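Local coordinates for protein DNA-3-methyladenine glycosidase (Bacillus halodurans, PDB 2H56) that belongs to the HhH-GPD superfamily of base excision DNA repair proteins, with a predominantly helical fold in a single chain, at residues S58-Q63 with E109-V114; G121-T126 with E138-I143; Q44-P49 with M155-G160; V167-L172 with Y208-A213. All blocks are in the same frame, centred on the assembly; numbering follows the deposited sequence.

Interaction 1: residues S58-Q63 with E109-V114; sequences SIVEQQ and EYIRHV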
loop_
_atom_site.group_PDB
_atom_site.type_symbol
_atom_site.label_atom_id
_atom_site.label_comp_id
_atom_site.label_asym_id
_atom_site.label_seq_id
_atom_site.Cartn_x
_atom_site.Cartn_y
_atom_site.Cartn_z
ATOM N N SER A 58 -9.591 3.491 -2.475
ATOM C CA SER A 58 -8.340 4.229 -2.434
ATOM C C SER A 58 -8.512 5.655 -2.913
ATOM O O SER A 58 -7.928 6.573 -2.328
ATOM C CB SER A 58 -7.268 3.542 -3.273
ATOM O OG SER A 58 -7.026 2.227 -2.776
ATOM N N ILE A 59 -9.293 5.854 -3.967
ATOM C CA ILE A 59 -9.585 7.227 -4.433
ATOM C C ILE A 59 -10.383 8.020 -3.378
ATOM O O ILE A 59 -10.064 9.169 -3.110
ATOM C CB ILE A 59 -10.293 7.195 -5.797
ATOM C CG1 ILE A 59 -9.278 6.771 -6.878
ATOM C CG2 ILE A 59 -10.915 8.523 -6.131
ATOM C CD1 ILE A 59 -9.885 5.924 -7.927
ATOM N N VAL A 60 -11.362 7.387 -2.724
ATOM C CA VAL A 60 -12.169 8.088 -1.742
ATOM C C VAL A 60 -11.343 8.551 -0.568
ATOM O O VAL A 60 -11.591 9.614 -0.015
ATOM C CB VAL A 60 -13.380 7.270 -1.304
ATOM C CG1 VAL A 60 -14.108 7.934 -0.108
ATOM C CG2 VAL A 60 -14.325 7.150 -2.477
ATOM N N GLU A 61 -10.320 7.794 -0.240
ATOM C CA GLU A 61 -9.456 8.123 0.901
ATOM C C GLU A 61 -8.563 9.332 0.698
ATOM O O GLU A 61 -8.232 10.015 1.650
ATOM C CB GLU A 61 -8.573 6.924 1.280
ATOM C CG GLU A 61 -9.347 5.798 1.940
ATOM C CD GLU A 61 -8.630 4.454 1.905
ATOM O OE1 GLU A 61 -7.379 4.427 1.715
ATOM O OE2 GLU A 61 -9.337 3.425 2.072
ATOM N N GLN A 62 -8.125 9.599 -0.515
ATOM C CA GLN A 62 -7.186 10.715 -0.708
ATOM C C GLN A 62 -7.562 11.987 0.060
ATOM O O GLN A 62 -8.693 12.465 -0.055
ATOM C CB GLN A 62 -7.064 11.086 -2.178
ATOM C CG GLN A 62 -6.449 9.988 -3.070
ATOM C CD GLN A 62 -6.727 10.228 -4.529
ATOM O OE1 GLN A 62 -7.581 11.052 -4.885
ATOM N NE2 GLN A 62 -6.011 9.514 -5.393
ATOM N N GLN A 63 -6.593 12.511 0.826
ATOM C CA GLN A 63 -6.656 13.797 1.524
ATOM C C GLN A 63 -7.628 13.774 2.706
ATOM O O GLN A 63 -7.923 14.803 3.291
ATOM C CB GLN A 63 -7.000 14.971 0.580
ATOM C CG GLN A 63 -6.164 15.136 -0.699
ATOM C CD GLN A 63 -6.537 16.435 -1.546
ATOM O OE1 GLN A 63 -7.192 17.365 -1.060
ATOM N NE2 GLN A 63 -6.103 16.467 -2.803
ATOM N N GLU A 109 -14.199 12.079 -11.247
ATOM C CA GLU A 109 -13.501 11.836 -12.489
ATOM C C GLU A 109 -12.557 10.612 -12.352
ATOM O O GLU A 109 -12.514 9.749 -13.240
ATOM C CB GLU A 109 -12.741 13.083 -12.926
ATOM C CG GLU A 109 -11.842 12.892 -14.190
ATOM C CD GLU A 109 -11.116 14.191 -14.703
ATOM O OE1 GLU A 109 -11.259 15.271 -14.068
ATOM O OE2 GLU A 109 -10.411 14.112 -15.751
ATOM N N TYR A 110 -11.823 10.508 -11.245
ATOM C CA TYR A 110 -10.938 9.371 -11.091
ATOM C C TYR A 110 -11.711 8.059 -11.033
ATOM O O TYR A 110 -11.331 7.088 -11.661
ATOM C CB TYR A 110 -10.054 9.490 -9.841
ATOM C CG TYR A 110 -9.288 10.787 -9.702
ATOM C CD1 TYR A 110 -8.888 11.530 -10.820
ATOM C CD2 TYR A 110 -8.957 11.270 -8.429
ATOM C CE1 TYR A 110 -8.176 12.722 -10.668
ATOM C CE2 TYR A 110 -8.243 12.464 -8.269
ATOM C CZ TYR A 110 -7.868 13.183 -9.378
ATOM O OH TYR A 110 -7.189 14.352 -9.174
ATOM N N ILE A 111 -12.791 8.029 -10.277
ATOM C CA ILE A 111 -13.597 6.813 -10.150
ATOM C C ILE A 111 -14.173 6.392 -11.518
ATOM O O ILE A 111 -14.099 5.220 -11.927
ATOM C CB ILE A 111 -14.740 7.003 -9.106
ATOM C CG1 ILE A 111 -14.125 7.060 -7.700
ATOM C CG2 ILE A 111 -15.786 5.857 -9.194
ATOM C CD1 ILE A 111 -14.941 7.823 -6.660
ATOM N N ARG A 112 -14.721 7.354 -12.236
ATOM C CA ARG A 112 -15.183 7.082 -13.590
ATOM C C ARG A 112 -14.072 6.514 -14.460
ATOM O O ARG A 112 -14.317 5.588 -15.242
ATOM C CB ARG A 112 -15.708 8.345 -14.273
ATOM C CG ARG A 112 -16.952 8.902 -13.715
ATOM C CD ARG A 112 -18.071 7.893 -13.569
ATOM N NE ARG A 112 -19.233 8.557 -12.995
ATOM C CZ ARG A 112 -20.341 7.950 -12.586
ATOM N NH1 ARG A 112 -20.467 6.621 -12.684
ATOM N NH2 ARG A 112 -21.333 8.689 -12.071
ATOM N N HIS A 113 -12.868 7.050 -14.329
ATOM C CA HIS A 113 -11.788 6.587 -15.157
ATOM C C HIS A 113 -11.431 5.150 -14.763
ATOM O O HIS A 113 -11.092 4.346 -15.629
ATOM C CB HIS A 113 -10.593 7.539 -15.072
ATOM C CG HIS A 113 -9.720 7.531 -16.284
ATOM N ND1 HIS A 113 -8.353 7.326 -16.216
ATOM C CD2 HIS A 113 -10.009 7.708 -17.594
ATOM C CE1 HIS A 113 -7.838 7.378 -17.434
ATOM N NE2 HIS A 113 -8.825 7.592 -18.291
ATOM N N VAL A 114 -11.542 4.802 -13.481
ATOM C CA VAL A 114 -11.300 3.419 -13.056
ATOM C C VAL A 114 -12.334 2.497 -13.702
ATOM O O VAL A 114 -12.006 1.426 -14.230
ATOM C CB VAL A 114 -11.388 3.277 -11.538
ATOM C CG1 VAL A 114 -11.456 1.789 -11.108
ATOM C CG2 VAL A 114 -10.228 4.013 -10.873
#

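Interaction 2: residues G121-T126 with E138-I143; sequences GRLDFT and EKLTAI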
loop_
_atom_site.group_PDB
_atom_site.type_symbol
_atom_site.label_atom_id
_atom_site.label_comp_id
_atom_site.label_asym_id
_atom_site.label_seq_id
_atom_site.Cartn_x
_atom_site.Cartn_y
_atom_site.Cartn_z
ATOM N N GLY A 121 -11.540 -3.427 -20.374
ATOM C CA GLY A 121 -10.622 -4.545 -20.321
ATOM C C GLY A 121 -9.168 -4.135 -20.273
ATOM O O GLY A 121 -8.296 -4.998 -20.236
ATOM N N ARG A 122 -8.898 -2.826 -20.288
ATOM C CA ARG A 122 -7.517 -2.307 -20.246
ATOM C C ARG A 122 -6.876 -2.905 -19.017
ATOM O O ARG A 122 -5.795 -3.490 -19.094
ATOM C CB ARG A 122 -7.459 -0.769 -20.192
ATOM C CG ARG A 122 -7.158 -0.109 -21.518
ATOM C CD ARG A 122 -7.236 1.393 -21.431
ATOM N NE ARG A 122 -8.627 1.834 -21.467
ATOM C CZ ARG A 122 -9.236 2.429 -22.500
ATOM N NH1 ARG A 122 -8.585 2.704 -23.627
ATOM N NH2 ARG A 122 -10.525 2.774 -22.404
ATOM N N LEU A 123 -7.584 -2.812 -17.907
ATOM C CA LEU A 123 -7.081 -3.241 -16.627
ATOM C C LEU A 123 -7.741 -4.548 -16.177
ATOM O O LEU A 123 -8.782 -4.519 -15.545
ATOM C CB LEU A 123 -7.344 -2.129 -15.630
ATOM C CG LEU A 123 -6.773 -2.303 -14.249
ATOM C CD1 LEU A 123 -5.224 -2.359 -14.303
ATOM C CD2 LEU A 123 -7.321 -1.150 -13.412
ATOM N N ASP A 124 -7.126 -5.687 -16.517
ATOM C CA ASP A 124 -7.596 -7.024 -16.115
ATOM C C ASP A 124 -6.771 -7.574 -14.938
ATOM O O ASP A 124 -5.593 -7.927 -15.096
ATOM C CB ASP A 124 -7.480 -7.979 -17.305
ATOM C CG ASP A 124 -7.467 -9.452 -16.893
ATOM O OD1 ASP A 124 -8.304 -9.847 -16.044
ATOM O OD2 ASP A 124 -6.613 -10.209 -17.424
ATOM N N PHE A 125 -7.388 -7.677 -13.764
ATOM C CA PHE A 125 -6.636 -8.037 -12.555
ATOM C C PHE A 125 -6.078 -9.462 -12.536
ATOM O O PHE A 125 -5.057 -9.706 -11.884
ATOM C CB PHE A 125 -7.473 -7.766 -11.311
ATOM C CG PHE A 125 -7.757 -6.298 -11.093
ATOM C CD1 PHE A 125 -6.722 -5.419 -10.751
ATOM C CD2 PHE A 125 -9.043 -5.788 -11.257
ATOM C CE1 PHE A 125 -6.974 -4.070 -10.564
ATOM C CE2 PHE A 125 -9.300 -4.434 -11.062
ATOM C CZ PHE A 125 -8.274 -3.581 -10.720
ATOM N N THR A 126 -6.694 -10.400 -13.259
ATOM C CA THR A 126 -6.126 -11.758 -13.315
ATOM C C THR A 126 -4.832 -11.798 -14.124
ATOM O O THR A 126 -3.864 -12.380 -13.657
ATOM C CB THR A 126 -7.098 -12.821 -13.861
ATOM O OG1 THR A 126 -8.326 -12.790 -13.118
ATOM C CG2 THR A 126 -6.457 -14.210 -13.772
ATOM N N GLU A 138 2.502 0.441 -14.519
ATOM C CA GLU A 138 2.073 1.128 -15.752
ATOM C C GLU A 138 0.576 1.072 -15.947
ATOM O O GLU A 138 -0.052 2.095 -16.154
ATOM C CB GLU A 138 2.728 0.538 -16.992
ATOM C CG GLU A 138 4.154 1.031 -17.213
ATOM C CD GLU A 138 5.034 0.027 -17.955
ATOM O OE1 GLU A 138 4.552 -1.091 -18.266
ATOM O OE2 GLU A 138 6.215 0.356 -18.229
ATOM N N LYS A 139 0.003 -0.126 -15.895
ATOM C CA LYS A 139 -1.428 -0.282 -16.151
ATOM C C LYS A 139 -2.212 0.532 -15.138
ATOM O O LYS A 139 -3.116 1.238 -15.514
ATOM C CB LYS A 139 -1.863 -1.745 -16.131
ATOM C CG LYS A 139 -1.155 -2.643 -17.152
ATOM C CD LYS A 139 -1.674 -2.420 -18.554
ATOM C CE LYS A 139 -1.206 -3.508 -19.533
ATOM N NZ LYS A 139 -2.292 -3.887 -20.511
ATOM N N LEU A 140 -1.835 0.493 -13.867
ATOM C CA LEU A 140 -2.537 1.271 -12.847
ATOM C C LEU A 140 -2.377 2.831 -12.949
ATOM O O LEU A 140 -3.351 3.571 -12.760
ATOM C CB LEU A 140 -2.091 0.802 -11.463
ATOM C CG LEU A 140 -2.444 -0.630 -11.030
ATOM C CD1 LEU A 140 -1.697 -1.026 -9.708
ATOM C CD2 LEU A 140 -3.943 -0.781 -10.868
ATOM N N THR A 141 -1.176 3.340 -13.214
ATOM C CA THR A 141 -0.946 4.796 -13.188
ATOM C C THR A 141 -1.486 5.525 -14.422
ATOM O O THR A 141 -1.692 6.759 -14.406
ATOM C CB THR A 141 0.523 5.123 -12.999
ATOM O OG1 THR A 141 1.292 4.365 -13.931
ATOM C CG2 THR A 141 0.973 4.768 -11.587
ATOM N N ALA A 142 -1.750 4.750 -15.472
ATOM C CA ALA A 142 -2.571 5.183 -16.627
ATOM C C ALA A 142 -3.938 5.775 -16.234
ATOM O O ALA A 142 -4.507 6.555 -17.003
ATOM C CB ALA A 142 -2.788 4.003 -17.613
ATOM N N ILE A 143 -4.458 5.397 -15.063
ATOM C CA ILE A 143 -5.721 5.900 -14.583
ATOM C C ILE A 143 -5.506 7.248 -13.905
ATOM O O ILE A 143 -4.664 7.368 -13.026
ATOM C CB ILE A 143 -6.355 4.922 -13.588
ATOM C CG1 ILE A 143 -6.556 3.551 -14.232
ATOM C CG2 ILE A 143 -7.708 5.442 -13.050
ATOM C CD1 ILE A 143 -6.565 2.448 -13.196
#

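Interaction 3: residues Q44-P49 with M155-G160; sequences QLPTKP and MMFSLG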
loop_
_atom_site.group_PDB
_atom_site.type_symbol
_atom_site.label_atom_id
_atom_site.label_comp_id
_atom_site.label_asym_id
_atom_site.label_seq_id
_atom_site.Cartn_x
_atom_site.Cartn_y
_atom_site.Cartn_z
ATOM N N GLN A 44 2.016 -8.341 9.442
ATOM C CA GLN A 44 0.830 -8.765 8.752
ATOM C C GLN A 44 0.549 -7.916 7.519
ATOM O O GLN A 44 1.050 -6.795 7.375
ATOM C CB GLN A 44 -0.347 -8.751 9.698
ATOM C CG GLN A 44 -0.537 -7.479 10.498
ATOM C CD GLN A 44 -1.815 -7.535 11.361
ATOM O OE1 GLN A 44 -2.887 -7.074 10.949
ATOM N NE2 GLN A 44 -1.705 -8.129 12.542
ATOM N N LEU A 45 -0.228 -8.499 6.616
ATOM C CA LEU A 45 -0.512 -7.911 5.329
ATOM C C LEU A 45 -1.973 -8.078 5.040
ATOM O O LEU A 45 -2.404 -9.154 4.659
ATOM C CB LEU A 45 0.282 -8.630 4.252
ATOM C CG LEU A 45 0.244 -8.051 2.842
ATOM C CD1 LEU A 45 0.636 -6.586 2.840
ATOM C CD2 LEU A 45 1.193 -8.861 1.993
ATOM N N PRO A 46 -2.761 -7.019 5.249
ATOM C CA PRO A 46 -4.176 -7.129 4.880
ATOM C C PRO A 46 -4.350 -7.217 3.372
ATOM O O PRO A 46 -3.658 -6.531 2.631
ATOM C CB PRO A 46 -4.792 -5.852 5.433
ATOM C CG PRO A 46 -3.638 -4.909 5.630
ATOM C CD PRO A 46 -2.419 -5.715 5.840
ATOM N N THR A 47 -5.215 -8.118 2.935
ATOM C CA THR A 47 -5.535 -8.246 1.522
ATOM C C THR A 47 -7.014 -8.042 1.321
ATOM O O THR A 47 -7.846 -8.845 1.803
ATOM C CB THR A 47 -5.174 -9.623 0.961
ATOM O OG1 THR A 47 -3.772 -9.871 1.190
ATOM C CG2 THR A 47 -5.544 -9.708 -0.574
ATOM N N LYS A 48 -7.331 -6.977 0.595
ATOM C CA LYS A 48 -8.698 -6.709 0.191
ATOM C C LYS A 48 -9.117 -7.721 -0.873
ATOM O O LYS A 48 -8.487 -7.845 -1.910
ATOM C CB LYS A 48 -8.816 -5.286 -0.344
ATOM C CG LYS A 48 -8.490 -4.177 0.697
ATOM C CD LYS A 48 -9.713 -3.250 0.971
ATOM C CE LYS A 48 -9.333 -1.891 1.597
ATOM N NZ LYS A 48 -10.548 -1.080 1.916
ATOM N N PRO A 49 -10.206 -8.434 -0.635
ATOM C CA PRO A 49 -10.666 -9.355 -1.681
ATOM C C PRO A 49 -10.806 -8.704 -3.072
ATOM O O PRO A 49 -10.140 -9.132 -4.013
ATOM C CB PRO A 49 -12.051 -9.810 -1.181
ATOM C CG PRO A 49 -12.413 -8.852 -0.082
ATOM C CD PRO A 49 -11.121 -8.395 0.515
HETATM N N MSE A 155 -0.755 -2.385 -4.966
HETATM C CA MSE A 155 -0.192 -3.671 -5.294
HETATM C C MSE A 155 0.049 -4.451 -4.000
HETATM O O MSE A 155 0.105 -5.702 -3.999
HETATM C CB MSE A 155 1.151 -3.536 -6.026
HETATM C CG MSE A 155 1.115 -2.923 -7.397
HETATM SE SE MSE A 155 2.799 -3.129 -8.369
HETATM C CE MSE A 155 2.991 -5.097 -8.246
HETATM N N MSE A 156 0.276 -3.740 -2.899
HETATM C CA MSE A 156 0.714 -4.459 -1.715
HETATM C C MSE A 156 -0.530 -4.914 -0.979
HETATM O O MSE A 156 -0.752 -6.095 -0.804
HETATM C CB MSE A 156 1.591 -3.603 -0.800
HETATM C CG MSE A 156 3.018 -3.308 -1.307
HETATM SE SE MSE A 156 3.840 -2.152 0.018
HETATM C CE MSE A 156 5.717 -1.683 -0.591
ATOM N N PHE A 157 -1.340 -3.938 -0.610
ATOM C CA PHE A 157 -2.416 -4.089 0.338
ATOM C C PHE A 157 -3.713 -4.522 -0.318
ATOM O O PHE A 157 -4.734 -4.661 0.354
ATOM C CB PHE A 157 -2.634 -2.751 1.048
ATOM C CG PHE A 157 -1.543 -2.408 1.969
ATOM C CD1 PHE A 157 -1.344 -3.157 3.108
ATOM C CD2 PHE A 157 -0.684 -1.372 1.695
ATOM C CE1 PHE A 157 -0.308 -2.864 3.996
ATOM C CE2 PHE A 157 0.360 -1.069 2.558
ATOM C CZ PHE A 157 0.547 -1.821 3.719
ATOM N N SER A 158 -3.693 -4.745 -1.620
ATOM C CA SER A 158 -4.897 -5.164 -2.286
ATOM C C SER A 158 -4.667 -6.312 -3.234
ATOM O O SER A 158 -5.448 -7.220 -3.207
ATOM C CB SER A 158 -5.569 -3.975 -2.954
ATOM O OG SER A 158 -6.066 -4.356 -4.205
ATOM N N LEU A 159 -3.627 -6.290 -4.063
ATOM C CA LEU A 159 -3.200 -7.497 -4.808
ATOM C C LEU A 159 -2.247 -8.444 -4.045
ATOM O O LEU A 159 -1.814 -9.459 -4.606
ATOM C CB LEU A 159 -2.460 -7.138 -6.086
ATOM C CG LEU A 159 -3.213 -6.438 -7.195
ATOM C CD1 LEU A 159 -3.477 -5.023 -6.772
ATOM C CD2 LEU A 159 -2.347 -6.491 -8.459
ATOM N N GLY A 160 -1.880 -8.107 -2.804
ATOM C CA GLY A 160 -0.995 -8.961 -1.988
ATOM C C GLY A 160 0.345 -9.349 -2.617
ATOM O O GLY A 160 0.887 -10.441 -2.337
#

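Interaction 4: residues V167-L172 with Y208-A213; sequences VGDVGL and YLWKAA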
loop_
_atom_site.group_PDB
_atom_site.type_symbol
_atom_site.label_atom_id
_atom_site.label_comp_id
_atom_site.label_asym_id
_atom_site.label_seq_id
_atom_site.Cartn_x
_atom_site.Cartn_y
_atom_site.Cartn_z
ATOM N N VAL A 167 9.553 3.607 -2.986
ATOM C CA VAL A 167 10.632 4.524 -2.637
ATOM C C VAL A 167 10.122 5.870 -2.144
ATOM O O VAL A 167 10.780 6.515 -1.333
ATOM C CB VAL A 167 11.593 4.673 -3.807
ATOM C CG1 VAL A 167 12.401 5.930 -3.689
ATOM C CG2 VAL A 167 12.475 3.426 -3.836
ATOM N N GLY A 168 8.931 6.268 -2.583
ATOM C CA GLY A 168 8.406 7.596 -2.235
ATOM C C GLY A 168 7.651 7.657 -0.929
ATOM O O GLY A 168 7.210 8.704 -0.545
ATOM N N ASP A 169 7.471 6.537 -0.250
ATOM C CA ASP A 169 6.735 6.535 1.009
ATOM C C ASP A 169 7.545 7.162 2.159
ATOM O O ASP A 169 8.544 6.629 2.625
ATOM C CB ASP A 169 6.305 5.109 1.379
ATOM C CG ASP A 169 5.302 5.079 2.540
ATOM O OD1 ASP A 169 4.079 5.250 2.330
ATOM O OD2 ASP A 169 5.740 4.871 3.685
ATOM N N VAL A 170 7.071 8.297 2.632
ATOM C CA VAL A 170 7.662 8.983 3.776
ATOM C C VAL A 170 7.739 8.091 5.025
ATOM O O VAL A 170 8.569 8.309 5.914
ATOM C CB VAL A 170 6.831 10.234 4.105
ATOM C CG1 VAL A 170 7.254 10.826 5.439
ATOM C CG2 VAL A 170 6.956 11.234 2.972
ATOM N N GLY A 171 6.862 7.097 5.096
ATOM C CA GLY A 171 6.855 6.164 6.213
ATOM C C GLY A 171 8.037 5.259 6.109
ATOM O O GLY A 171 8.865 5.197 7.014
ATOM N N LEU A 172 8.142 4.579 4.979
ATOM C CA LEU A 172 9.287 3.730 4.710
ATOM C C LEU A 172 10.587 4.516 4.847
ATOM O O LEU A 172 11.560 4.000 5.369
ATOM C CB LEU A 172 9.158 3.087 3.326
ATOM C CG LEU A 172 7.946 2.139 3.204
ATOM C CD1 LEU A 172 7.657 1.822 1.759
ATOM C CD2 LEU A 172 8.177 0.860 4.001
ATOM N N TYR A 208 8.135 -4.179 7.913
ATOM C CA TYR A 208 8.993 -3.960 9.086
ATOM C C TYR A 208 9.478 -2.527 9.163
ATOM O O TYR A 208 9.611 -1.956 10.249
ATOM C CB TYR A 208 10.169 -4.930 9.094
ATOM C CG TYR A 208 9.752 -6.318 9.519
ATOM C CD1 TYR A 208 9.481 -6.591 10.857
ATOM C CD2 TYR A 208 9.606 -7.345 8.593
ATOM C CE1 TYR A 208 9.093 -7.822 11.271
ATOM C CE2 TYR A 208 9.207 -8.620 9.007
ATOM C CZ TYR A 208 8.952 -8.840 10.349
ATOM O OH TYR A 208 8.548 -10.065 10.776
ATOM N N LEU A 209 9.729 -1.927 8.009
ATOM C CA LEU A 209 10.129 -0.537 8.003
ATOM C C LEU A 209 9.020 0.294 8.626
ATOM O O LEU A 209 9.280 1.162 9.487
ATOM C CB LEU A 209 10.495 -0.067 6.585
ATOM C CG LEU A 209 11.840 -0.593 6.028
ATOM C CD1 LEU A 209 12.294 0.181 4.804
ATOM C CD2 LEU A 209 12.922 -0.487 7.065
ATOM N N TRP A 210 7.779 0.012 8.222
ATOM C CA TRP A 210 6.634 0.738 8.770
ATOM C C TRP A 210 6.533 0.562 10.270
ATOM O O TRP A 210 6.211 1.508 10.992
ATOM C CB TRP A 210 5.328 0.317 8.110
ATOM C CG TRP A 210 5.038 1.096 6.917
ATOM C CD1 TRP A 210 5.095 2.436 6.807
ATOM C CD2 TRP A 210 4.657 0.604 5.637
ATOM N NE1 TRP A 210 4.788 2.823 5.538
ATOM C CE2 TRP A 210 4.510 1.715 4.795
ATOM C CE3 TRP A 210 4.437 -0.670 5.113
ATOM C CZ2 TRP A 210 4.129 1.599 3.457
ATOM C CZ3 TRP A 210 4.078 -0.795 3.784
ATOM C CH2 TRP A 210 3.914 0.336 2.971
ATOM N N LYS A 211 6.814 -0.656 10.726
ATOM C CA LYS A 211 6.787 -0.978 12.143
ATOM C C LYS A 211 7.866 -0.148 12.862
ATOM O O LYS A 211 7.600 0.496 13.895
ATOM C CB LYS A 211 6.991 -2.472 12.333
ATOM C CG LYS A 211 6.103 -3.079 13.387
ATOM C CD LYS A 211 6.004 -4.590 13.222
ATOM C CE LYS A 211 5.299 -5.236 14.407
ATOM N NZ LYS A 211 3.824 -5.022 14.378
ATOM N N ALA A 212 9.056 -0.096 12.269
ATOM C CA ALA A 212 10.144 0.742 12.792
ATOM C C ALA A 212 9.765 2.221 12.840
ATOM O O ALA A 212 10.083 2.901 13.813
ATOM C CB ALA A 212 11.399 0.546 11.965
ATOM N N ALA A 213 9.094 2.713 11.799
ATOM C CA ALA A 213 8.681 4.126 11.755
ATOM C C ALA A 213 7.675 4.516 12.843
ATOM O O ALA A 213 7.727 5.642 13.338
ATOM C CB ALA A 213 8.127 4.487 10.379
#

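Interaction 1: residues S58-Q63 with E109-V114
I59 reaches across from helix 51-61 and meets three residues of helix 105-119. Its CB bond is directed at that helix, and the closest pair of CA atoms is I59 with I111, at 7.0 Å. Beyond CB the side chain divides. The methyl CG2, held anti to the backbone N (CG1 at chi1 -72°), settles between I111 CG1 and Y110 CB, at 3.9 Å from each. CG1 carries the other branch past Y110 CB, and its tip CD1 slides alongside V114 in the opposite sense, ending 3.5 Å from V114 CG2. V60 adds a looser touch one residue on, its CG2 4.3 Å from I111 CD1.

Q62, further along the segment, brings its amide to the edge of the Y110 ring: OE1 lies near the ring plane, 3.7 Å from Y110 CE2, and the two planes are 76° apart. NE2 of the same amide makes a weak hydrogen bond to G145 O. This end of the segment is bound from outside the contact by K107 NZ, which donates hydrogen bonds to V60 O and Q62 O.

Both segments fall within the HhH-GPD family region, and no hydrogen bond spans them. I59, V60, I111 and V114, with the Y110 ring and the Q62 amide at one side, bury 233 Å² in all, consistent with desolvation and van der Waals contact holding the pair together here.

Interaction 2: residues G121-T126 with E138-I143
The F125 ring comes up obliquely to L140, with CE1 4.5 Å from L140 CD2, and also packs against P51 and L55 of helix 51-61. A second flat group, the D124 carboxylate, faces its own chain: T126 N donates to D124 OD1 at 3.3 Å, arriving from well above the carboxylate plane, 65° out of it. With D124 OD2 accepting from E127 N, this residue serves as the N-cap of helix 125-128. The guanidinium of R122 is turned to helix 105-119, where NH2 forms a salt bridge with E116.

L123 makes the largest single contribution. Its CG stands anti to the backbone N (chi1 -174°), which turns its two methyls toward K139, L140 and I143. CD1 is 3.9 Å from K139 CB and 4.0 Å from L140 CD2, whereas CD2 meets I143 CD1 at 3.7 Å, the two side chains crossing at about a right angle.

Helix 133-141 and helix 148-157, joined by a short loop that includes K144 and G145, are consistent with the helix-hairpin-helix that gives the superfamily its name. L140 packs from the first of these helices onto A151, F154 and M155 of the second. The L123 side chain meets the first helix near its C-terminal end and I143 in the connecting loop.

K139 folds back at chi2 and runs past L123 in the opposite direction. Its NZ ends 3.8 Å from R122 O, too far for a hydrogen bond, at the exposed border of a contact that buries 199 Å².

Interaction 3: residues Q44-P49 with M155-G160
L45 reaches the end of helix 148-157: with CG anti to the backbone N (chi1 -173°), the branch is carried to where CD1 lies 3.9 Å from M156 O and 4.0 Å from F157 CE1. L45 also bonds through its backbone to R14, for strand 43-46 pairs antiparallel with strand 13-16. Next comes P46, whose ring lies beside the F157 side chain and points the same way. P46 CD is at the edge of the aromatic ring, in its plane, and CG is 3.8 Å from F157 CD1. The carbonyl of P46 receives a CA-H...O contact from F157, CA to O 3.6 Å.

The end of strand 43-46 thus lies against the C-terminal end of what is probably the second helix of the helix-hairpin-helix, and S158 is the residue at which the chain leaves helical geometry.

T47 places CG2 3.6 Å from S158 O, with OG1 on the side of G160, 4.3 Å from its CA. K48 supplies the hydrogen bond across the segments: N to F157 O, 3.5 Å, weak by length though nearly straight at 163°. Beyond its CG, itself 3.8 Å from F157 O, the lysine chain bends off over Q53, S54 and S57 of helix 51-61.

Interaction 4: residues V167-L172 with Y208-A213
L209 points its CB at L172, and L172 CD2 comes within 3.6 Å of it, the two side chains crossing at about a right angle. L209 CD1 continues to the backbone, 3.9 Å from L172 O, while L191 of helix 187-195 packs on both leucines.

W210 takes up the largest area of its segment. One face of its indole is covered by L172: CD2 stands 3.9 Å from the centroid of the six-membered ring and 14° off the normal, a CH-pi contact. At the edge, NE1 donates to D169 OD2 at 2.9 Å with an N-H...O angle of 136°. This bond is bent: the acceptor is tilted out of the indole plane, and the donor lies above the carboxylate plane. Ring and carboxylate stand 89° apart.

D169 is the N-cap of helix 170-180, OD2 accepting through its anti lone pair from L172 N at 2.7 Å and more weakly from G171 N. In sequence it probably matches the aspartate of the GPD signature, the loop element following the helix-hairpin-helix in this superfamily. OD1 receives a hydrogen bond from W149 NE1, so W149, W210 and the L172 backbone N together would restrict the carboxylate's rotation.

One turn past L209, A213 rests its CB 3.5 Å from G171 O. G171, having no side chain, admits W210 NE1 to 4.0 Å from G171 CA. A213 O accepts from R174 NE.

From the N terminus, the strand segment 44-49 opens the longest loop, closed by interaction 3 only at 155-160. Nested within it, in series, are interaction 1, joining helices 51-61 and 105-119, and interaction 2, joining the loop that leads into helix 125-128 to the end of helix 133-141 and the residues after it. These two touch through H113 and V114 against I143, and L140 of interaction 2 packs on M155 of interaction 3. Interaction 4 follows in series, closing a loop of 35 residues between helices 170-180 and 202-219. It meets interaction 3 where F157 and M156 pack on W210, but lies across the chain's centre from interactions 1 and 2, about 12 Å away by nearest atoms. No loops cross.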